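Trans-2-enoyl-CoA reductase [NADH] (Treponema denticola ATCC 35405, PDB 4GGO) catalyses the NADH-dependent reduction of the carbon-carbon double bond of trans-2-enoyl-CoA substrates such as crotonyl-CoA, a step of bacterial type II fatty acid synthesis. Local coordinates at residues G61-Y74 and C311-Y324. Residues are numbered along the deposited sequence; the frame is centred on the assembly and turned at random.
Sequences GYGLASRITAAFGY and CIEQITRLYAERLY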
ATOM      1  N   GLY A  61      -4.398  -0.678   2.375  1.00 21.17           N
ATOM      2  CA  GLY A  61      -3.427  -1.349   1.530  1.00 24.81           C
ATOM      3  C   GLY A  61      -2.256  -1.962   2.270  1.00 19.36           C
ATOM      4  O   GLY A  61      -2.423  -2.594   3.312  1.00 19.31           O
ATOM      5  N   TYR A  62      -1.063  -1.762   1.722  1.00 17.61           N
ATOM      6  CA  TYR A  62       0.155  -2.341   2.276  1.00 20.09           C
ATOM      7  C   TYR A  62       0.501  -1.755   3.641  1.00 20.18           C
ATOM      8  O   TYR A  62       1.095  -2.430   4.482  1.00 21.40           O
ATOM      9  CB  TYR A  62       1.318  -2.154   1.299  1.00 20.39           C
ATOM     10  CG  TYR A  62       1.224  -3.037   0.071  1.00 25.37           C
ATOM     11  CD1 TYR A  62       0.908  -4.386   0.185  1.00 20.31           C
ATOM     12  CD2 TYR A  62       1.444  -2.520  -1.201  1.00 17.81           C
ATOM     13  CE1 TYR A  62       0.822  -5.199  -0.931  1.00 23.79           C
ATOM     14  CE2 TYR A  62       1.357  -3.325  -2.324  1.00 22.53           C
ATOM     15  CZ  TYR A  62       1.044  -4.663  -2.184  1.00 22.97           C
ATOM     16  OH  TYR A  62       0.957  -5.468  -3.296  1.00 20.80           O
ATOM     17  N   GLY A  63       0.129  -0.497   3.856  1.00 17.73           N
ATOM     18  CA  GLY A  63       0.362   0.150   5.134  1.00 16.83           C
ATOM     19  C   GLY A  63      -0.435  -0.506   6.245  1.00 17.57           C
ATOM     20  O   GLY A  63       0.110  -0.849   7.292  1.00 16.59           O
ATOM     21  N   LEU A  64      -1.731  -0.681   6.009  1.00 19.76           N
ATOM     22  CA  LEU A  64      -2.612  -1.342   6.966  1.00 20.62           C
ATOM     23  C   LEU A  64      -2.152  -2.768   7.262  1.00 19.40           C
ATOM     24  O   LEU A  64      -2.138  -3.201   8.416  1.00 16.16           O
ATOM     25  CB  LEU A  64      -4.050  -1.356   6.441  1.00 21.02           C
ATOM     26  CG  LEU A  64      -5.086  -2.134   7.253  1.00 21.55           C
ATOM     27  CD1 LEU A  64      -5.197  -1.580   8.665  1.00 19.10           C
ATOM     28  CD2 LEU A  64      -6.438  -2.116   6.553  1.00 16.32           C
ATOM     29  N   ALA A  65      -1.774  -3.494   6.216  1.00 17.37           N
ATOM     30  CA  ALA A  65      -1.309  -4.867   6.372  1.00 20.93           C
ATOM     31  C   ALA A  65      -0.002  -4.920   7.158  1.00 21.35           C
ATOM     32  O   ALA A  65       0.255  -5.877   7.889  1.00 23.20           O
ATOM     33  CB  ALA A  65      -1.146  -5.532   5.011  1.00 20.83           C
ATOM     34  N   SER A  66       0.814  -3.882   7.006  1.00 17.32           N
ATOM     35  CA  SER A  66       2.086  -3.790   7.713  1.00 20.29           C
ATOM     36  C   SER A  66       1.879  -3.582   9.208  1.00 24.33           C
ATOM     37  O   SER A  66       2.604  -4.142  10.030  1.00 19.01           O
ATOM     38  CB  SER A  66       2.938  -2.657   7.139  1.00 21.18           C
ATOM     39  OG  SER A  66       3.157  -2.839   5.750  1.00 21.19           O
ATOM     40  N   ARG A  67       0.885  -2.771   9.557  1.00 22.31           N
ATOM     41  CA  ARG A  67       0.583  -2.509  10.956  1.00 19.99           C
ATOM     42  C   ARG A  67      -0.042  -3.743  11.594  1.00 21.91           C
ATOM     43  O   ARG A  67       0.311  -4.124  12.711  1.00 24.59           O
ATOM     44  CB  ARG A  67      -0.348  -1.302  11.096  1.00 21.91           C
ATOM     45  CG  ARG A  67      -0.286  -0.642  12.465  1.00 24.79           C
ATOM     46  CD  ARG A  67      -1.303   0.481  12.604  1.00 23.79           C
ATOM     47  NE  ARG A  67      -1.217   1.117  13.915  1.00 33.39           N
ATOM     48  CZ  ARG A  67      -2.042   2.068  14.346  1.00 25.06           C
ATOM     49  NH1 ARG A  67      -3.028   2.498  13.571  1.00 24.48           N
ATOM     50  NH2 ARG A  67      -1.881   2.584  15.556  1.00 26.96           N
ATOM     51  N   ILE A  68      -0.963  -4.372  10.870  1.00 20.00           N
ATOM     52  CA  ILE A  68      -1.631  -5.581  11.343  1.00 20.47           C
ATOM     53  C   ILE A  68      -0.647  -6.735  11.550  1.00 25.16           C
ATOM     54  O   ILE A  68      -0.714  -7.444  12.556  1.00 20.53           O
ATOM     55  CB  ILE A  68      -2.754  -6.012  10.375  1.00 20.90           C
ATOM     56  CG1 ILE A  68      -3.905  -5.004  10.419  1.00 17.75           C
ATOM     57  CG2 ILE A  68      -3.261  -7.406  10.712  1.00 20.41           C
ATOM     58  CD1 ILE A  68      -5.042  -5.334   9.480  1.00 18.37           C
ATOM     59  N   THR A  69       0.269  -6.915  10.603  1.00 22.12           N
ATOM     60  CA  THR A  69       1.271  -7.972  10.708  1.00 22.46           C
ATOM     61  C   THR A  69       2.190  -7.746  11.909  1.00 24.18           C
ATOM     62  O   THR A  69       2.494  -8.675  12.656  1.00 24.46           O
ATOM     63  CB  THR A  69       2.123  -8.089   9.426  1.00 23.46           C
ATOM     64  OG1 THR A  69       1.271  -8.354   8.304  1.00 18.66           O
ATOM     65  CG2 THR A  69       3.139  -9.218   9.558  1.00 23.68           C
ATOM     66  N   ALA A  70       2.623  -6.503  12.093  1.00 18.37           N
ATOM     67  CA  ALA A  70       3.497  -6.159  13.210  1.00 23.02           C
ATOM     68  C   ALA A  70       2.790  -6.347  14.547  1.00 23.27           C
ATOM     69  O   ALA A  70       3.348  -6.924  15.478  1.00 22.06           O
ATOM     70  CB  ALA A  70       4.003  -4.730  13.074  1.00 16.12           C
ATOM     71  N   ALA A  71       1.555  -5.865  14.629  1.00 22.49           N
ATOM     72  CA  ALA A  71       0.808  -5.891  15.882  1.00 28.76           C
ATOM     73  C   ALA A  71       0.261  -7.275  16.225  1.00 30.04           C
ATOM     74  O   ALA A  71       0.497  -7.786  17.316  1.00 24.79           O
ATOM     75  CB  ALA A  71      -0.321  -4.865  15.851  1.00 27.40           C
ATOM     76  N   PHE A  72      -0.469  -7.881  15.294  1.00 21.79           N
ATOM     77  CA  PHE A  72      -1.179  -9.120  15.596  1.00 21.34           C
ATOM     78  C   PHE A  72      -0.406 -10.382  15.228  1.00 27.68           C
ATOM     79  O   PHE A  72      -0.836 -11.493  15.536  1.00 28.17           O
ATOM     80  CB  PHE A  72      -2.561  -9.115  14.941  1.00 24.34           C
ATOM     81  CG  PHE A  72      -3.443  -7.999  15.418  1.00 30.86           C
ATOM     82  CD1 PHE A  72      -4.098  -8.089  16.634  1.00 28.53           C
ATOM     83  CD2 PHE A  72      -3.603  -6.852  14.658  1.00 26.47           C
ATOM     84  CE1 PHE A  72      -4.906  -7.059  17.078  1.00 28.47           C
ATOM     85  CE2 PHE A  72      -4.411  -5.821  15.098  1.00 23.38           C
ATOM     86  CZ  PHE A  72      -5.063  -5.925  16.310  1.00 27.90           C
ATOM     87  N   GLY A  73       0.738 -10.207  14.576  1.00 27.88           N
ATOM     88  CA  GLY A  73       1.597 -11.329  14.250  1.00 23.51           C
ATOM     89  C   GLY A  73       2.788 -11.410  15.184  1.00 28.75           C
ATOM     90  O   GLY A  73       3.237 -12.499  15.543  1.00 26.64           O
ATOM     91  N   TYR A  74       3.296 -10.252  15.590  1.00 23.76           N
ATOM     92  CA  TYR A  74       4.509 -10.199  16.399  1.00 26.63           C
ATOM     93  C   TYR A  74       4.300  -9.566  17.773  1.00 27.24           C
ATOM     94  O   TYR A  74       5.180  -9.633  18.631  1.00 24.57           O
ATOM     95  CB  TYR A  74       5.627  -9.484  15.634  1.00 19.96           C
ATOM     96  CG  TYR A  74       6.122 -10.258  14.432  1.00 26.36           C
ATOM     97  CD1 TYR A  74       7.142 -11.194  14.556  1.00 24.57           C
ATOM     98  CD2 TYR A  74       5.562 -10.061  13.175  1.00 23.91           C
ATOM     99  CE1 TYR A  74       7.596 -11.908  13.463  1.00 24.85           C
ATOM    100  CE2 TYR A  74       6.009 -10.771  12.075  1.00 25.02           C
ATOM    101  CZ  TYR A  74       7.025 -11.694  12.225  1.00 23.41           C
ATOM    102  OH  TYR A  74       7.475 -12.402  11.136  1.00 20.76           O
ATOM    103  N   CYS A 311      -2.861  -7.970  -0.081  1.00 15.01           N
ATOM    104  CA  CYS A 311      -2.002  -7.151   0.769  1.00 16.57           C
ATOM    105  C   CYS A 311      -1.479  -7.907   1.987  1.00 17.43           C
ATOM    106  O   CYS A 311      -0.279  -7.901   2.257  1.00 16.62           O
ATOM    107  CB  CYS A 311      -2.737  -5.889   1.218  1.00 16.96           C
ATOM    108  SG  CYS A 311      -3.169  -4.795  -0.144  1.00 23.81           S
ATOM    109  N   ILE A 312      -2.379  -8.561   2.715  1.00 16.77           N
ATOM    110  CA  ILE A 312      -1.999  -9.217   3.962  1.00 20.68           C
ATOM    111  C   ILE A 312      -1.118 -10.446   3.718  1.00 18.59           C
ATOM    112  O   ILE A 312      -0.259 -10.771   4.536  1.00 19.84           O
ATOM    113  CB  ILE A 312      -3.233  -9.568   4.839  1.00 24.88           C
ATOM    114  CG1 ILE A 312      -2.808  -9.857   6.282  1.00 19.89           C
ATOM    115  CG2 ILE A 312      -4.027 -10.725   4.242  1.00 18.59           C
ATOM    116  CD1 ILE A 312      -2.190  -8.667   6.987  1.00 18.46           C
ATOM    117  N   GLU A 313      -1.314 -11.115   2.584  1.00 14.26           N
ATOM    118  CA  GLU A 313      -0.465 -12.249   2.225  1.00 22.12           C
ATOM    119  C   GLU A 313       0.934 -11.755   1.874  1.00 20.30           C
ATOM    120  O   GLU A 313       1.934 -12.330   2.303  1.00 18.40           O
ATOM    121  CB  GLU A 313      -1.058 -13.038   1.053  1.00 19.54           C
ATOM    122  CG  GLU A 313      -2.308 -13.839   1.393  1.00 18.16           C
ATOM    123  CD  GLU A 313      -3.572 -12.996   1.388  1.00 28.61           C
ATOM    124  OE1 GLU A 313      -3.524 -11.842   0.910  1.00 23.99           O
ATOM    125  OE2 GLU A 313      -4.615 -13.492   1.861  1.00 31.44           O
ATOM    126  N   GLN A 314       0.986 -10.679   1.094  1.00 19.27           N
ATOM    127  CA  GLN A 314       2.241 -10.048   0.698  1.00 19.89           C
ATOM    128  C   GLN A 314       3.086  -9.627   1.896  1.00 18.84           C
ATOM    129  O   GLN A 314       4.268  -9.955   1.979  1.00 19.68           O
ATOM    130  CB  GLN A 314       1.955  -8.815  -0.160  1.00 18.73           C
ATOM    131  CG  GLN A 314       1.837  -9.090  -1.639  1.00 18.62           C
ATOM    132  CD  GLN A 314       3.150  -8.901  -2.366  1.00 20.55           C
ATOM    133  OE1 GLN A 314       3.620  -7.774  -2.532  1.00 18.31           O
ATOM    134  NE2 GLN A 314       3.752 -10.001  -2.803  1.00 16.68           N
ATOM    135  N   ILE A 315       2.472  -8.895   2.819  1.00 16.47           N
ATOM    136  CA  ILE A 315       3.205  -8.297   3.928  1.00 18.98           C
ATOM    137  C   ILE A 315       3.620  -9.312   4.994  1.00 16.46           C
ATOM    138  O   ILE A 315       4.719  -9.226   5.542  1.00 17.24           O
ATOM    139  CB  ILE A 315       2.421  -7.132   4.558  1.00 19.17           C
ATOM    140  CG1 ILE A 315       2.088  -6.091   3.487  1.00 19.85           C
ATOM    141  CG2 ILE A 315       3.217  -6.502   5.683  1.00 20.18           C
ATOM    142  CD1 ILE A 315       3.285  -5.650   2.670  1.00 17.83           C
ATOM    143  N   THR A 316       2.751 -10.274   5.285  1.00 18.50           N
ATOM    144  CA  THR A 316       3.124 -11.349   6.198  1.00 15.39           C
ATOM    145  C   THR A 316       4.326 -12.115   5.650  1.00 20.21           C
ATOM    146  O   THR A 316       5.228 -12.480   6.400  1.00 19.93           O
ATOM    147  CB  THR A 316       1.963 -12.323   6.472  1.00 22.74           C
ATOM    148  OG1 THR A 316       1.373 -12.736   5.233  1.00 23.79           O
ATOM    149  CG2 THR A 316       0.908 -11.665   7.345  1.00 20.09           C
ATOM    150  N   ARG A 317       4.343 -12.340   4.338  1.00 19.81           N
ATOM    151  CA  ARG A 317       5.488 -12.987   3.701  1.00 21.05           C
ATOM    152  C   ARG A 317       6.723 -12.097   3.791  1.00 21.27           C
ATOM    153  O   ARG A 317       7.836 -12.582   3.999  1.00 20.37           O
ATOM    154  CB  ARG A 317       5.189 -13.341   2.239  1.00 23.59           C
ATOM    155  CG  ARG A 317       6.381 -13.938   1.500  1.00 19.51           C
ATOM    156  CD  ARG A 317       5.957 -14.810   0.321  1.00 17.39           C
ATOM    157  NE  ARG A 317       5.416 -14.039  -0.796  1.00 17.42           N
ATOM    158  CZ  ARG A 317       6.150 -13.551  -1.792  1.00 17.61           C
ATOM    159  NH1 ARG A 317       7.461 -13.741  -1.808  1.00 15.81           N
ATOM    160  NH2 ARG A 317       5.573 -12.868  -2.773  1.00 17.39           N
ATOM    161  N   LEU A 318       6.515 -10.792   3.640  1.00 18.27           N
ATOM    162  CA  LEU A 318       7.590  -9.813   3.771  1.00 18.67           C
ATOM    163  C   LEU A 318       8.257  -9.882   5.145  1.00 19.22           C
ATOM    164  O   LEU A 318       9.481  -9.925   5.245  1.00 19.87           O
ATOM    165  CB  LEU A 318       7.057  -8.400   3.528  1.00 18.39           C
ATOM    166  CG  LEU A 318       8.032  -7.250   3.798  1.00 19.52           C
ATOM    167  CD1 LEU A 318       9.184  -7.262   2.800  1.00 19.07           C
ATOM    168  CD2 LEU A 318       7.304  -5.913   3.772  1.00 20.69           C
ATOM    169  N   TYR A 319       7.448  -9.887   6.199  1.00 15.67           N
ATOM    170  CA  TYR A 319       7.963  -9.963   7.563  1.00 18.14           C
ATOM    171  C   TYR A 319       8.667 -11.292   7.822  1.00 21.56           C
ATOM    172  O   TYR A 319       9.791 -11.329   8.326  1.00 23.09           O
ATOM    173  CB  TYR A 319       6.828  -9.788   8.575  1.00 19.31           C
ATOM    174  CG  TYR A 319       6.487  -8.354   8.927  1.00 20.87           C
ATOM    175  CD1 TYR A 319       5.857  -7.518   8.013  1.00 18.57           C
ATOM    176  CD2 TYR A 319       6.769  -7.845  10.190  1.00 21.97           C
ATOM    177  CE1 TYR A 319       5.534  -6.207   8.344  1.00 22.53           C
ATOM    178  CE2 TYR A 319       6.452  -6.540  10.528  1.00 21.21           C
ATOM    179  CZ  TYR A 319       5.833  -5.726   9.601  1.00 24.97           C
ATOM    180  OH  TYR A 319       5.514  -4.428   9.936  1.00 22.36           O
ATOM    181  N   ALA A 320       7.999 -12.383   7.468  1.00 23.88           N
ATOM    182  CA  ALA A 320       8.478 -13.719   7.798  1.00 22.43           C
ATOM    183  C   ALA A 320       9.644 -14.191   6.929  1.00 24.51           C
ATOM    184  O   ALA A 320      10.522 -14.913   7.402  1.00 24.92           O
ATOM    185  CB  ALA A 320       7.332 -14.716   7.729  1.00 26.82           C
ATOM    186  N   GLU A 321       9.653 -13.784   5.663  1.00 18.61           N
ATOM    187  CA  GLU A 321      10.613 -14.326   4.704  1.00 22.71           C
ATOM    188  C   GLU A 321      11.630 -13.312   4.178  1.00 20.81           C
ATOM    189  O   GLU A 321      12.434 -13.638   3.305  1.00 22.87           O
ATOM    190  CB  GLU A 321       9.880 -14.986   3.534  1.00 24.35           C
ATOM    191  CG  GLU A 321       9.173 -16.285   3.886  1.00 27.00           C
ATOM    192  CD  GLU A 321      10.120 -17.470   3.939  1.00 40.93           C
ATOM    193  OE1 GLU A 321      10.205 -18.209   2.934  1.00 40.24           O
ATOM    194  OE2 GLU A 321      10.781 -17.662   4.980  1.00 36.60           O
ATOM    195  N   ARG A 322      11.593 -12.088   4.697  1.00 21.39           N
ATOM    196  CA  ARG A 322      12.574 -11.074   4.315  1.00 22.19           C
ATOM    197  C   ARG A 322      13.161 -10.365   5.533  1.00 23.26           C
ATOM    198  O   ARG A 322      14.368 -10.407   5.767  1.00 24.29           O
ATOM    199  CB  ARG A 322      11.962 -10.037   3.367  1.00 21.48           C
ATOM    200  CG  ARG A 322      11.473 -10.584   2.035  1.00 13.87           C
ATOM    201  CD  ARG A 322      12.620 -11.103   1.180  1.00 23.80           C
ATOM    202  NE  ARG A 322      12.189 -11.389  -0.185  1.00 24.85           N
ATOM    203  CZ  ARG A 322      11.565 -12.502  -0.552  1.00 23.36           C
ATOM    204  NH1 ARG A 322      11.297 -13.440   0.345  1.00 20.39           N
ATOM    205  NH2 ARG A 322      11.206 -12.679  -1.818  1.00 24.68           N
ATOM    206  N   LEU A 323      12.296  -9.714   6.306  1.00 22.41           N
ATOM    207  CA  LEU A 323      12.738  -8.894   7.428  1.00 25.61           C
ATOM    208  C   LEU A 323      13.197  -9.726   8.623  1.00 28.50           C
ATOM    209  O   LEU A 323      14.263  -9.478   9.188  1.00 28.55           O
ATOM    210  CB  LEU A 323      11.627  -7.934   7.858  1.00 21.70           C
ATOM    211  CG  LEU A 323      11.058  -7.016   6.772  1.00 23.81           C
ATOM    212  CD1 LEU A 323       9.992  -6.099   7.353  1.00 21.03           C
ATOM    213  CD2 LEU A 323      12.167  -6.212   6.113  1.00 19.90           C
ATOM    214  N   TYR A 324      12.392 -10.710   9.008  1.00 21.41           N
ATOM    215  CA  TYR A 324      12.676 -11.489  10.210  1.00 29.04           C
ATOM    216  C   TYR A 324      12.791 -12.977   9.901  1.00 23.19           C
ATOM    217  O   TYR A 324      11.867 -13.752  10.156  1.00 22.18           O
ATOM    218  CB  TYR A 324      11.614 -11.217  11.279  1.00 25.99           C
ATOM    219  CG  TYR A 324      11.428  -9.740  11.546  1.00 23.30           C
ATOM    220  CD1 TYR A 324      12.302  -9.048  12.374  1.00 28.16           C
ATOM    221  CD2 TYR A 324      10.387  -9.033  10.956  1.00 23.58           C
ATOM    222  CE1 TYR A 324      12.142  -7.695  12.611  1.00 28.06           C
ATOM    223  CE2 TYR A 324      10.220  -7.680  11.187  1.00 23.99           C
ATOM    224  CZ  TYR A 324      11.099  -7.017  12.016  1.00 29.84           C
ATOM    225  OH  TYR A 324      10.934  -5.671  12.250  1.00 28.93           O
TER
HETATM  226  O   HOH W   1       9.714 -14.231  11.631  1.00 24.52           O
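I315 from helix 311-323 sits as a knob among Y62, A65, S66 and T69 of helix 61-74, its CG1 3.6 Å from A65 CB and its CG2 3.6 Å from S66 CA. T69 answers in the reverse sense, seated among I312, I315, T316 and Y319, and Y319 is a third knob, so the packing is knobs-into-holes with axes 8.5 Å apart at closest approach and crossing at -52°.

T69 CG2 makes a CH-pi contact over one face of the Y319 ring, 3.7 Å from its centroid; with OG1 beside the backbone N (chi1 -59°), CG2 is left anti to it and over the ring. That same rotamer directs T69 OG1 back to A65 O at 2.7 Å; A65 O also accepts the backbone hydrogen bond from T69 N, on the opposite face of its plane. At the nucleotide end, C311 SG stands obliquely 4.5 Å from the Y62 ring centroid.

At the other end Y74, Y319 and Y324 cluster: the Y74 and Y319 planes are 28° apart but slid until they barely overlap. A water in the plane of the Y74 ring bridges Y74 OH and Y324 O.

Y62 OH hydrogen-bonds to K278 O, while Q314 NE2 hydrogen-bonds to I340 O. Helix 61-74 follows strand 52-56 in a Rossmann fold and carries G61 and Y62, which bind NAD(+), near its N-terminal end; helix 311-323, from the catalytic region, packs on this first helix of the dinucleotide-binding motif.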